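Local coordinates for protein lipoxygenase (Cyanothece sp., PDB 5EK8) that probably inserts molecular oxygen into polyunsaturated fatty acids, acting as a 9R-lipoxygenase with a non-haem iron, at residues N70-V75 against Y134-A139; L117-N122 against L158-W163. All blocks are in the same frame, centred on the assembly; numbering follows the deposited sequence.

Overall arrangement
Interactions 1 and 2 lie about 8 Å apart, centre to centre, in the beta domain after the first two helices, 25 to 27 Å from the centre of the chain and away from the iron. Their segments alternate along the sequence: 70-75, 117-122, 134-139, then 158-163. Strand 115-126 links them. It runs between strands 72-79 and 132-143, the pair joined by interaction 1, while in interaction 2 its other face meets strand 152-160 of a second sheet and the loop that follows. The contacts are stitched together where Ala139 N lies 2.6 Å from Val119 O, probably as a hydrogen bond, and where Arg137 pairs with Asp121. One reaches across a single strand; the other joins two layers.

Interaction 1 of 2, residues N70-V75 against Y134-A139; sequences NIELEV and YTNRIA
Glu74 has its carboxylate divided between two neighbours: OE1 accepts a hydrogen bond from the indole NE1 of Trp76, while OE2 faces Asn136 across the contact, 4.0 Å from ND2. That separation is too long for a direct bond, so the amide and the acid are electrostatic neighbours. Glu72 comes to the same amide from its other end, with OE1 4.2 Å from Asn136 OD1. Only the ND2 end complements an acid; at the Glu72 end two oxygens face each other at a distance and attract nothing. Neither carboxylate lies flat against it: the plane of Glu72 is turned 81° from the amide, that of Glu74 69°.

Reach explains the choice of residues. The strands are not neighbours, and CA of Glu72 is 9.3 Å from CA of Asn136, so small side chains could not meet. In Glu74, CG lies opposite the carbonyl carbon (chi1 -64°) and the chain is extended beyond it, carrying the acid over Ile120 of the intervening strand. The aliphatic part of the glutamate suits that greasy crossing. Loop residues Ser39 and Thr41 pack on Asn136, and a polar but uncharged amide fits against them beside two acids. Leu73, alternating with the glutamates, turns instead toward Phe98 and Ile100 of strand 97-102.

Two strands that run in the same direction with a third, antiparallel one hydrogen-bonded between them, their side chains meeting over its face, are characteristic of next-but-one neighbours in an antiparallel sheet, here one layer of the beta-sandwich that probably corresponds to the PLAT-type domain of lipoxygenases.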
loop_
_atom_site.group_PDB
_atom_site.type_symbol
_atom_site.label_atom_id
_atom_site.label_comp_id
_atom_site.label_asym_id
_atom_site.label_seq_id
_atom_site.Cartn_x
_atom_site.Cartn_y
_atom_site.Cartn_z
ATOM N N ASN A 70 13.887 -23.022 6.370
ATOM C CA ASN A 70 14.077 -22.473 7.711
ATOM C C ASN A 70 12.771 -22.111 8.406
ATOM O O ASN A 70 12.685 -21.092 9.092
ATOM C CB ASN A 70 14.986 -21.238 7.656
ATOM C CG ASN A 70 16.261 -21.480 6.866
ATOM O OD1 ASN A 70 16.637 -22.621 6.595
ATOM N ND2 ASN A 70 16.936 -20.398 6.495
ATOM N N ILE A 71 11.751 -22.939 8.220
ATOM C CA ILE A 71 10.467 -22.689 8.852
ATOM C C ILE A 71 10.238 -23.728 9.944
ATOM O O ILE A 71 10.650 -24.884 9.814
ATOM C CB ILE A 71 9.315 -22.699 7.821
ATOM C CG1 ILE A 71 8.106 -21.937 8.364
ATOM C CG2 ILE A 71 8.954 -24.123 7.396
ATOM C CD1 ILE A 71 7.183 -21.440 7.283
ATOM N N GLU A 72 9.616 -23.301 11.038
ATOM C CA GLU A 72 9.466 -24.167 12.199
ATOM C C GLU A 72 8.369 -25.196 11.982
ATOM O O GLU A 72 7.313 -24.898 11.423
ATOM C CB GLU A 72 9.188 -23.345 13.462
ATOM C CG GLU A 72 10.418 -22.635 14.009
ATOM C CD GLU A 72 10.111 -21.729 15.189
ATOM O OE1 GLU A 72 9.239 -22.085 16.014
ATOM O OE2 GLU A 72 10.743 -20.655 15.292
ATOM N N LEU A 73 8.646 -26.415 12.428
ATOM C CA LEU A 73 7.706 -27.516 12.318
ATOM C C LEU A 73 7.468 -28.138 13.683
ATOM O O LEU A 73 8.404 -28.321 14.465
ATOM C CB LEU A 73 8.230 -28.573 11.345
ATOM C CG LEU A 73 7.653 -28.642 9.931
ATOM C CD1 LEU A 73 7.387 -27.262 9.362
ATOM C CD2 LEU A 73 8.626 -29.403 9.046
ATOM N N GLU A 74 6.212 -28.461 13.969
ATOM C CA GLU A 74 5.879 -29.133 15.217
ATOM C C GLU A 74 5.184 -30.465 14.941
ATOM O O GLU A 74 4.250 -30.542 14.142
ATOM C CB GLU A 74 5.001 -28.238 16.096
ATOM C CG GLU A 74 5.686 -26.950 16.562
ATOM C CD GLU A 74 4.790 -26.068 17.433
ATOM O OE1 GLU A 74 3.567 -26.323 17.497
ATOM O OE2 GLU A 74 5.313 -25.117 18.055
ATOM N N VAL A 75 5.656 -31.520 15.591
ATOM C CA VAL A 75 5.008 -32.817 15.479
ATOM C C VAL A 75 3.981 -32.981 16.593
ATOM O O VAL A 75 4.304 -32.884 17.774
ATOM C CB VAL A 75 6.023 -33.969 15.529
ATOM C CG1 VAL A 75 5.320 -35.287 15.813
ATOM C CG2 VAL A 75 6.793 -34.042 14.226
ATOM N N TYR A 134 9.338 -13.903 20.417
ATOM C CA TYR A 134 8.828 -14.712 19.317
ATOM C C TYR A 134 7.427 -15.248 19.609
ATOM O O TYR A 134 7.216 -15.996 20.562
ATOM C CB TYR A 134 9.789 -15.868 19.022
ATOM C CG TYR A 134 11.105 -15.428 18.411
ATOM C CD1 TYR A 134 11.242 -15.298 17.033
ATOM C CD2 TYR A 134 12.204 -15.137 19.210
ATOM C CE1 TYR A 134 12.438 -14.896 16.465
ATOM C CE2 TYR A 134 13.408 -14.732 18.653
ATOM C CZ TYR A 134 13.520 -14.614 17.278
ATOM O OH TYR A 134 14.712 -14.212 16.708
ATOM N N THR A 135 6.473 -14.859 18.771
ATOM C CA THR A 135 5.082 -15.241 18.964
ATOM C C THR A 135 4.586 -16.111 17.817
ATOM O O THR A 135 4.408 -15.629 16.701
ATOM C CB THR A 135 4.187 -14.006 19.076
ATOM O OG1 THR A 135 4.837 -13.020 19.891
ATOM C CG2 THR A 135 2.845 -14.379 19.678
ATOM N N ASN A 136 4.352 -17.388 18.103
ATOM C CA ASN A 136 4.019 -18.362 17.065
ATOM C C ASN A 136 2.590 -18.253 16.549
ATOM O O ASN A 136 1.726 -17.640 17.179
ATOM C CB ASN A 136 4.253 -19.788 17.572
ATOM C CG ASN A 136 5.706 -20.060 17.913
ATOM O OD1 ASN A 136 6.591 -19.274 17.571
ATOM N ND2 ASN A 136 5.959 -21.187 18.581
ATOM N N ARG A 137 2.364 -18.867 15.392
ATOM C CA ARG A 137 1.062 -18.917 14.738
ATOM C C ARG A 137 1.045 -20.132 13.814
ATOM O O ARG A 137 2.026 -20.401 13.119
ATOM C CB ARG A 137 0.793 -17.632 13.949
ATOM C CG ARG A 137 -0.284 -17.762 12.880
ATOM C CD ARG A 137 -0.015 -16.827 11.700
ATOM N NE ARG A 137 -0.887 -17.134 10.567
ATOM C CZ ARG A 137 -0.504 -17.790 9.476
ATOM N NH1 ARG A 137 0.748 -18.200 9.342
ATOM N NH2 ARG A 137 -1.377 -18.030 8.508
ATOM N N ILE A 138 -0.058 -20.873 13.809
ATOM C CA ILE A 138 -0.134 -22.083 12.996
ATOM C C ILE A 138 -0.380 -21.750 11.527
ATOM O O ILE A 138 -1.454 -21.276 11.150
ATOM C CB ILE A 138 -1.230 -23.031 13.502
ATOM C CG1 ILE A 138 -0.830 -23.599 14.864
ATOM C CG2 ILE A 138 -1.473 -24.159 12.498
ATOM C CD1 ILE A 138 -1.855 -24.529 15.464
ATOM N N ALA A 139 0.633 -22.001 10.703
ATOM C CA ALA A 139 0.581 -21.645 9.290
ATOM C C ALA A 139 -0.101 -22.725 8.450
ATOM O O ALA A 139 -0.852 -22.411 7.528
ATOM C CB ALA A 139 1.977 -21.371 8.766
#

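Interaction 2 of 2, residues L117-N122 against L158-W163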
loop_
_atom_site.group_PDB
_atom_site.type_symbol
_atom_site.label_atom_id
_atom_site.label_comp_id
_atom_site.label_asym_id
_atom_site.label_seq_id
_atom_site.Cartn_x
_atom_site.Cartn_y
_atom_site.Cartn_z
ATOM N N LEU A 117 1.554 -32.946 11.262
ATOM C CA LEU A 117 2.660 -32.009 11.147
ATOM C C LEU A 117 2.165 -30.574 11.026
ATOM O O LEU A 117 1.346 -30.263 10.166
ATOM C CB LEU A 117 3.528 -32.365 9.942
ATOM C CG LEU A 117 4.922 -31.743 9.916
ATOM C CD1 LEU A 117 5.773 -32.304 11.049
ATOM C CD2 LEU A 117 5.576 -31.981 8.559
ATOM N N ARG A 118 2.661 -29.697 11.890
ATOM C CA ARG A 118 2.252 -28.301 11.853
ATOM C C ARG A 118 3.365 -27.392 11.352
ATOM O O ARG A 118 4.487 -27.416 11.864
ATOM C CB ARG A 118 1.791 -27.836 13.235
ATOM C CG ARG A 118 0.628 -28.627 13.795
ATOM C CD ARG A 118 -0.014 -27.914 14.971
ATOM N NE ARG A 118 -0.976 -28.767 15.660
ATOM C CZ ARG A 118 -1.614 -28.425 16.775
ATOM N NH1 ARG A 118 -1.397 -27.239 17.330
ATOM N NH2 ARG A 118 -2.469 -29.270 17.334
ATOM N N VAL A 119 3.040 -26.601 10.337
ATOM C CA VAL A 119 3.909 -25.539 9.867
ATOM C C VAL A 119 3.596 -24.297 10.687
ATOM O O VAL A 119 2.441 -23.839 10.725
ATOM C CB VAL A 119 3.720 -25.246 8.360
ATOM C CG1 VAL A 119 4.740 -24.221 7.888
ATOM C CG2 VAL A 119 3.838 -26.534 7.540
ATOM N N ILE A 120 4.639 -23.768 11.326
ATOM C CA ILE A 120 4.523 -22.697 12.305
ATOM C C ILE A 120 5.116 -21.367 11.827
ATOM O O ILE A 120 6.281 -21.288 11.435
ATOM C CB ILE A 120 5.210 -23.095 13.634
ATOM C CG1 ILE A 120 4.644 -24.419 14.147
ATOM C CG2 ILE A 120 5.042 -22.003 14.686
ATOM C CD1 ILE A 120 3.157 -24.376 14.411
ATOM N N ASP A 121 4.286 -20.331 11.881
ATOM C CA ASP A 121 4.670 -18.958 11.578
ATOM C C ASP A 121 5.088 -18.265 12.871
ATOM O O ASP A 121 4.860 -18.809 13.950
ATOM C CB ASP A 121 3.492 -18.223 10.939
ATOM C CG ASP A 121 3.915 -17.216 9.905
ATOM O OD1 ASP A 121 4.956 -16.556 10.106
ATOM O OD2 ASP A 121 3.192 -17.079 8.895
ATOM N N ASN A 122 5.685 -17.078 12.777
ATOM C CA ASN A 122 5.874 -16.245 13.969
ATOM C C ASN A 122 6.257 -14.791 13.685
ATOM O O ASN A 122 6.978 -14.493 12.735
ATOM C CB ASN A 122 6.919 -16.868 14.910
ATOM C CG ASN A 122 8.334 -16.695 14.416
ATOM O OD1 ASN A 122 8.983 -15.686 14.693
ATOM N ND2 ASN A 122 8.833 -17.691 13.698
ATOM N N LEU A 158 6.234 -32.855 0.364
ATOM C CA LEU A 158 4.890 -32.297 0.352
ATOM C C LEU A 158 4.940 -30.825 -0.022
ATOM O O LEU A 158 5.965 -30.168 0.161
ATOM C CB LEU A 158 4.223 -32.470 1.715
ATOM C CG LEU A 158 4.208 -33.891 2.275
ATOM C CD1 LEU A 158 3.614 -33.894 3.672
ATOM C CD2 LEU A 158 3.443 -34.832 1.347
ATOM N N THR A 159 3.834 -30.310 -0.548
ATOM C CA THR A 159 3.744 -28.894 -0.878
ATOM C C THR A 159 2.919 -28.153 0.164
ATOM O O THR A 159 1.985 -28.708 0.743
ATOM C CB THR A 159 3.131 -28.662 -2.276
ATOM O OG1 THR A 159 1.851 -29.300 -2.357
ATOM C CG2 THR A 159 4.042 -29.219 -3.364
ATOM N N VAL A 160 3.277 -26.895 0.402
ATOM C CA VAL A 160 2.570 -26.059 1.361
ATOM C C VAL A 160 2.177 -24.733 0.720
ATOM O O VAL A 160 3.022 -24.041 0.160
ATOM C CB VAL A 160 3.427 -25.782 2.619
ATOM C CG1 VAL A 160 2.661 -24.902 3.610
ATOM C CG2 VAL A 160 3.865 -27.093 3.275
ATOM N N PRO A 161 0.886 -24.380 0.793
ATOM C CA PRO A 161 0.427 -23.091 0.268
ATOM C C PRO A 161 0.764 -21.937 1.209
ATOM O O PRO A 161 -0.138 -21.312 1.768
ATOM C CB PRO A 161 -1.086 -23.284 0.150
ATOM C CG PRO A 161 -1.408 -24.252 1.228
ATOM C CD PRO A 161 -0.227 -25.185 1.325
ATOM N N TYR A 162 2.054 -21.663 1.375
ATOM C CA TYR A 162 2.494 -20.591 2.255
ATOM C C TYR A 162 2.677 -19.285 1.488
ATOM O O TYR A 162 3.581 -19.163 0.657
ATOM C CB TYR A 162 3.795 -20.976 2.958
ATOM C CG TYR A 162 4.205 -20.011 4.047
ATOM C CD1 TYR A 162 5.276 -19.141 3.865
ATOM C CD2 TYR A 162 3.510 -19.961 5.258
ATOM C CE1 TYR A 162 5.653 -18.256 4.857
ATOM C CE2 TYR A 162 3.882 -19.076 6.264
ATOM C CZ TYR A 162 4.954 -18.225 6.055
ATOM O OH TYR A 162 5.341 -17.342 7.036
ATOM N N TRP A 163 1.819 -18.313 1.794
ATOM C CA TRP A 163 1.789 -17.021 1.106
ATOM C C TRP A 163 1.800 -17.178 -0.407
ATOM O O TRP A 163 2.695 -16.665 -1.079
ATOM C CB TRP A 163 2.968 -16.151 1.547
ATOM C CG TRP A 163 2.763 -15.497 2.878
ATOM C CD1 TRP A 163 2.764 -16.104 4.101
ATOM C CD2 TRP A 163 2.527 -14.105 3.122
ATOM N NE1 TRP A 163 2.544 -15.175 5.092
ATOM C CE2 TRP A 163 2.397 -13.941 4.516
ATOM C CE3 TRP A 163 2.416 -12.980 2.297
ATOM C CZ2 TRP A 163 2.159 -12.700 5.101
ATOM C CZ3 TRP A 163 2.181 -11.746 2.884
ATOM C CH2 TRP A 163 2.056 -11.617 4.271
#
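Val160, at the end of its strand, meets Val119 through one methyl of each, CG2 to CG2 at 4.3 Å. Two branched, apolar residues suit the interior between the sheets. Pro161 then turns the chain as the centre of an inverse gamma turn, marked by a weak bond from Tyr162 N to Val160 O. Its ring restricts phi, which fits such a tight bend.

Tyr162 turns back to the sheet. With CG trans to the backbone N (chi1 -171°), its ring stretches to Asp121, whose OD2 sits at the ring edge, near its plane, and accepts a weak hydrogen bond from OH at 2.9 Å. Carboxylate and ring planes stand 51° apart. The other oxygen, OD1, takes a weak bond from Asn122 N.

Trp163 lays CD1 3.6 Å above the centre of the Tyr162 ring, covering one face. Its indole also stacks with Phe375 of helix 337-377, which carries the iron ligands His359 and His364, so the loop joins the beta domain to the catalytic one.

OD2 of Asp121 also forms a salt bridge with Arg137 NH1. A phenol and a guanidinium sharing that oxygen would probably stabilise Asp121 as a carboxylate.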